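Local coordinates for putative phosphosugar isomerases (Salmonella typhimurium LT2, PDB 3FKJ), which probably binds phosphorylated sugars through its SIS domains and may act as an isomerase on them, at residues Ser76-Leu87 and Glu104-Lys115. Sequence-based numbering, arbitrary orientation.
Sequences SNEFVHATPKAL and ETVAAARVAREK
Ser-76, Asn-77 and Val-80 of helix 76-81 lie against Glu-104, Thr-105 and Ala-108 of helix 104-115, the short axes approaching to 8.1 Å at 38°, nearer parallel than antiparallel. At the N-terminal end the hydroxyls Ser-76 OG and Thr-105 OG1 hydrogen-bond at 2.8 Å, the one such bond between the segments. Beside it, the Asn-77 and Glu-104 side chains cross at about a right angle, CB to CB at 3.6 Å; the Glu-104 carboxylate is taken up by His-252 and Arg-279 of the second subunit. Val-80 packs closely on the backbone, its CG2 3.2 Å from Ala-108 N, with the small Ala-107 and Ala-108 methyls alongside. Phe-79, whose CG is anti to the backbone N (chi1 -176°), brings its ring edge to Ala-108, with CE2 3.6 Å from the in-plane Ala-108 O. After the helix, Thr-83 OG1 donates to Phe-79 O (2.7 Å), and its side chain meets Val-111 CG1 tip to tip. Leu-87 CD2 ends the row, 3.7 Å from Lys-115 CB. Beneath, Ala-108 and Ala-112 rest on Leu-95 and Val-93 of strand 91-97, while Phe-79 and Leu-87 reach Trp-44 of strand 42-47, so both segments pack on the parallel sheet of the SIS domain's alpha-beta-alpha fold.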
# COMPACT_ATOMS: atom_id res chain seq x y z
N SER A 76 2.92 12.09 1.84
CA SER A 76 2.78 13.52 1.63
C SER A 76 3.63 14.06 0.50
O SER A 76 3.13 14.81 -0.33
CB SER A 76 3.11 14.29 2.91
OG SER A 76 2.26 13.93 4.00
N ASN A 77 4.90 13.70 0.47
CA ASN A 77 5.80 14.25 -0.48
C ASN A 77 5.56 13.76 -1.89
O ASN A 77 5.88 14.48 -2.84
CB ASN A 77 7.27 14.10 -0.05
CG ASN A 77 8.09 15.31 -0.46
OD1 ASN A 77 7.52 16.37 -0.69
ND2 ASN A 77 9.41 15.17 -0.52
N GLU A 78 4.99 12.57 -2.03
CA GLU A 78 4.55 12.15 -3.34
C GLU A 78 3.34 12.94 -3.85
O GLU A 78 3.30 13.28 -5.03
CB GLU A 78 4.27 10.67 -3.42
CG GLU A 78 3.85 10.30 -4.84
CD GLU A 78 4.38 8.99 -5.30
OE1 GLU A 78 5.51 8.62 -4.94
OE2 GLU A 78 3.64 8.32 -6.04
N PHE A 79 2.38 13.21 -2.95
CA PHE A 79 1.20 14.04 -3.19
C PHE A 79 1.59 15.44 -3.63
O PHE A 79 1.00 15.98 -4.57
CB PHE A 79 0.34 14.09 -1.90
CG PHE A 79 -0.98 14.84 -2.03
CD1 PHE A 79 -2.07 14.26 -2.66
CD2 PHE A 79 -1.14 16.11 -1.49
CE1 PHE A 79 -3.31 14.94 -2.72
CE2 PHE A 79 -2.36 16.78 -1.58
CZ PHE A 79 -3.43 16.19 -2.19
N VAL A 80 2.60 16.00 -2.96
CA VAL A 80 3.15 17.32 -3.28
C VAL A 80 3.79 17.34 -4.65
O VAL A 80 3.59 18.28 -5.44
CB VAL A 80 4.21 17.73 -2.24
CG1 VAL A 80 5.08 18.92 -2.71
CG2 VAL A 80 3.56 18.03 -0.93
N HIS A 81 4.57 16.31 -4.94
CA HIS A 81 5.38 16.35 -6.16
C HIS A 81 4.68 15.85 -7.44
O HIS A 81 4.94 16.35 -8.53
CB HIS A 81 6.70 15.61 -5.93
CG HIS A 81 7.68 16.36 -5.09
ND1 HIS A 81 7.57 16.48 -3.72
CD2 HIS A 81 8.81 17.03 -5.43
CE1 HIS A 81 8.57 17.20 -3.25
NE2 HIS A 81 9.34 17.54 -4.28
N ALA A 82 3.82 14.84 -7.29
CA ALA A 82 3.02 14.28 -8.38
C ALA A 82 1.55 14.36 -7.95
O ALA A 82 0.88 13.36 -7.61
CB ALA A 82 3.46 12.84 -8.69
N THR A 83 1.06 15.58 -7.96
CA THR A 83 -0.30 15.89 -7.56
C THR A 83 -1.30 15.37 -8.59
O THR A 83 -1.17 15.64 -9.83
CB THR A 83 -0.48 17.42 -7.32
OG1 THR A 83 0.61 17.87 -6.50
CG2 THR A 83 -1.80 17.70 -6.66
N PRO A 84 -2.26 14.57 -8.12
CA PRO A 84 -3.34 14.06 -8.97
C PRO A 84 -4.14 15.18 -9.59
O PRO A 84 -4.52 16.12 -8.91
CB PRO A 84 -4.23 13.26 -7.99
CG PRO A 84 -3.73 13.50 -6.68
CD PRO A 84 -2.37 14.08 -6.73
N LYS A 85 -4.40 15.08 -10.88
CA LYS A 85 -5.25 16.06 -11.55
C LYS A 85 -6.66 16.00 -11.02
O LYS A 85 -7.38 16.95 -11.17
CB LYS A 85 -5.22 15.87 -13.05
CG LYS A 85 -3.90 16.31 -13.66
CD LYS A 85 -3.90 16.18 -15.16
CE LYS A 85 -2.58 16.68 -15.72
NZ LYS A 85 -2.46 16.53 -17.20
N ALA A 86 -7.04 14.90 -10.38
CA ALA A 86 -8.39 14.79 -9.79
C ALA A 86 -8.59 15.67 -8.58
O ALA A 86 -9.74 15.85 -8.17
CB ALA A 86 -8.72 13.36 -9.44
N LEU A 87 -7.52 16.18 -7.98
CA LEU A 87 -7.67 17.06 -6.80
C LEU A 87 -8.28 18.43 -7.17
O LEU A 87 -7.79 19.11 -8.08
CB LEU A 87 -6.32 17.24 -6.09
CG LEU A 87 -6.32 18.04 -4.78
CD1 LEU A 87 -6.95 17.27 -3.62
CD2 LEU A 87 -4.88 18.44 -4.46
N GLU A 104 6.85 18.12 4.54
CA GLU A 104 6.13 17.61 3.36
C GLU A 104 4.61 17.48 3.57
O GLU A 104 3.86 17.61 2.61
CB GLU A 104 6.74 16.29 2.82
CG GLU A 104 6.87 15.18 3.82
CD GLU A 104 8.25 15.08 4.41
OE1 GLU A 104 8.61 16.02 5.13
OE2 GLU A 104 8.96 14.06 4.18
N THR A 105 4.18 17.25 4.81
CA THR A 105 2.75 17.19 5.13
C THR A 105 2.18 18.61 5.14
O THR A 105 1.04 18.80 4.76
CB THR A 105 2.48 16.46 6.48
OG1 THR A 105 3.07 15.14 6.40
CG2 THR A 105 0.95 16.34 6.79
N VAL A 106 2.99 19.59 5.56
CA VAL A 106 2.56 21.02 5.52
C VAL A 106 2.41 21.47 4.05
O VAL A 106 1.42 22.11 3.72
CB VAL A 106 3.53 21.96 6.33
CG1 VAL A 106 3.26 23.43 6.07
CG2 VAL A 106 3.42 21.68 7.82
N ALA A 107 3.36 21.09 3.20
CA ALA A 107 3.34 21.39 1.75
C ALA A 107 2.20 20.69 1.03
O ALA A 107 1.61 21.26 0.11
CB ALA A 107 4.69 21.02 1.09
N ALA A 108 1.89 19.46 1.46
CA ALA A 108 0.69 18.75 0.98
C ALA A 108 -0.63 19.53 1.25
O ALA A 108 -1.49 19.65 0.36
CB ALA A 108 0.63 17.38 1.60
N ALA A 109 -0.78 20.03 2.48
CA ALA A 109 -1.92 20.86 2.87
C ALA A 109 -1.97 22.16 2.07
O ALA A 109 -3.05 22.59 1.68
CB ALA A 109 -1.88 21.14 4.35
N ARG A 110 -0.81 22.75 1.79
CA ARG A 110 -0.69 23.96 0.99
C ARG A 110 -1.13 23.70 -0.42
O ARG A 110 -1.95 24.42 -0.95
CB ARG A 110 0.76 24.49 1.00
CG ARG A 110 0.98 25.76 0.14
CD ARG A 110 2.45 26.17 0.03
NE ARG A 110 3.36 25.04 -0.22
CZ ARG A 110 3.55 24.44 -1.40
NH1 ARG A 110 2.89 24.82 -2.50
NH2 ARG A 110 4.41 23.41 -1.47
N VAL A 111 -0.60 22.65 -1.03
CA VAL A 111 -0.99 22.28 -2.40
C VAL A 111 -2.49 21.98 -2.49
O VAL A 111 -3.15 22.43 -3.44
CB VAL A 111 -0.16 21.07 -2.91
CG1 VAL A 111 -0.78 20.47 -4.19
CG2 VAL A 111 1.30 21.47 -3.11
N ALA A 112 -3.03 21.24 -1.51
CA ALA A 112 -4.45 20.88 -1.50
C ALA A 112 -5.31 22.15 -1.51
O ALA A 112 -6.22 22.27 -2.33
CB ALA A 112 -4.79 20.03 -0.27
N ARG A 113 -4.99 23.08 -0.61
CA ARG A 113 -5.66 24.37 -0.53
C ARG A 113 -5.48 25.20 -1.81
O ARG A 113 -6.41 25.82 -2.26
CB ARG A 113 -5.19 25.15 0.71
CG ARG A 113 -5.83 26.55 0.79
CD ARG A 113 -5.54 27.31 2.06
NE ARG A 113 -6.25 26.81 3.24
CZ ARG A 113 -6.06 27.28 4.47
NH1 ARG A 113 -5.20 28.27 4.67
NH2 ARG A 113 -6.71 26.80 5.51
N GLU A 114 -4.28 25.20 -2.40
CA GLU A 114 -4.06 25.89 -3.69
C GLU A 114 -4.92 25.34 -4.85
O GLU A 114 -5.24 26.05 -5.80
CB GLU A 114 -2.59 25.83 -4.09
CG GLU A 114 -1.66 26.64 -3.17
CD GLU A 114 -0.17 26.39 -3.43
OE1 GLU A 114 0.18 25.39 -4.11
OE2 GLU A 114 0.64 27.20 -2.93
N LYS A 115 -5.27 24.06 -4.75
CA LYS A 115 -6.09 23.35 -5.73
C LYS A 115 -7.59 23.53 -5.49
O LYS A 115 -8.41 23.19 -6.36
CB LYS A 115 -5.74 21.85 -5.69
CG LYS A 115 -4.94 21.29 -6.86
CD LYS A 115 -3.71 22.06 -7.25
CE LYS A 115 -3.18 21.44 -8.55
NZ LYS A 115 -1.87 21.97 -9.04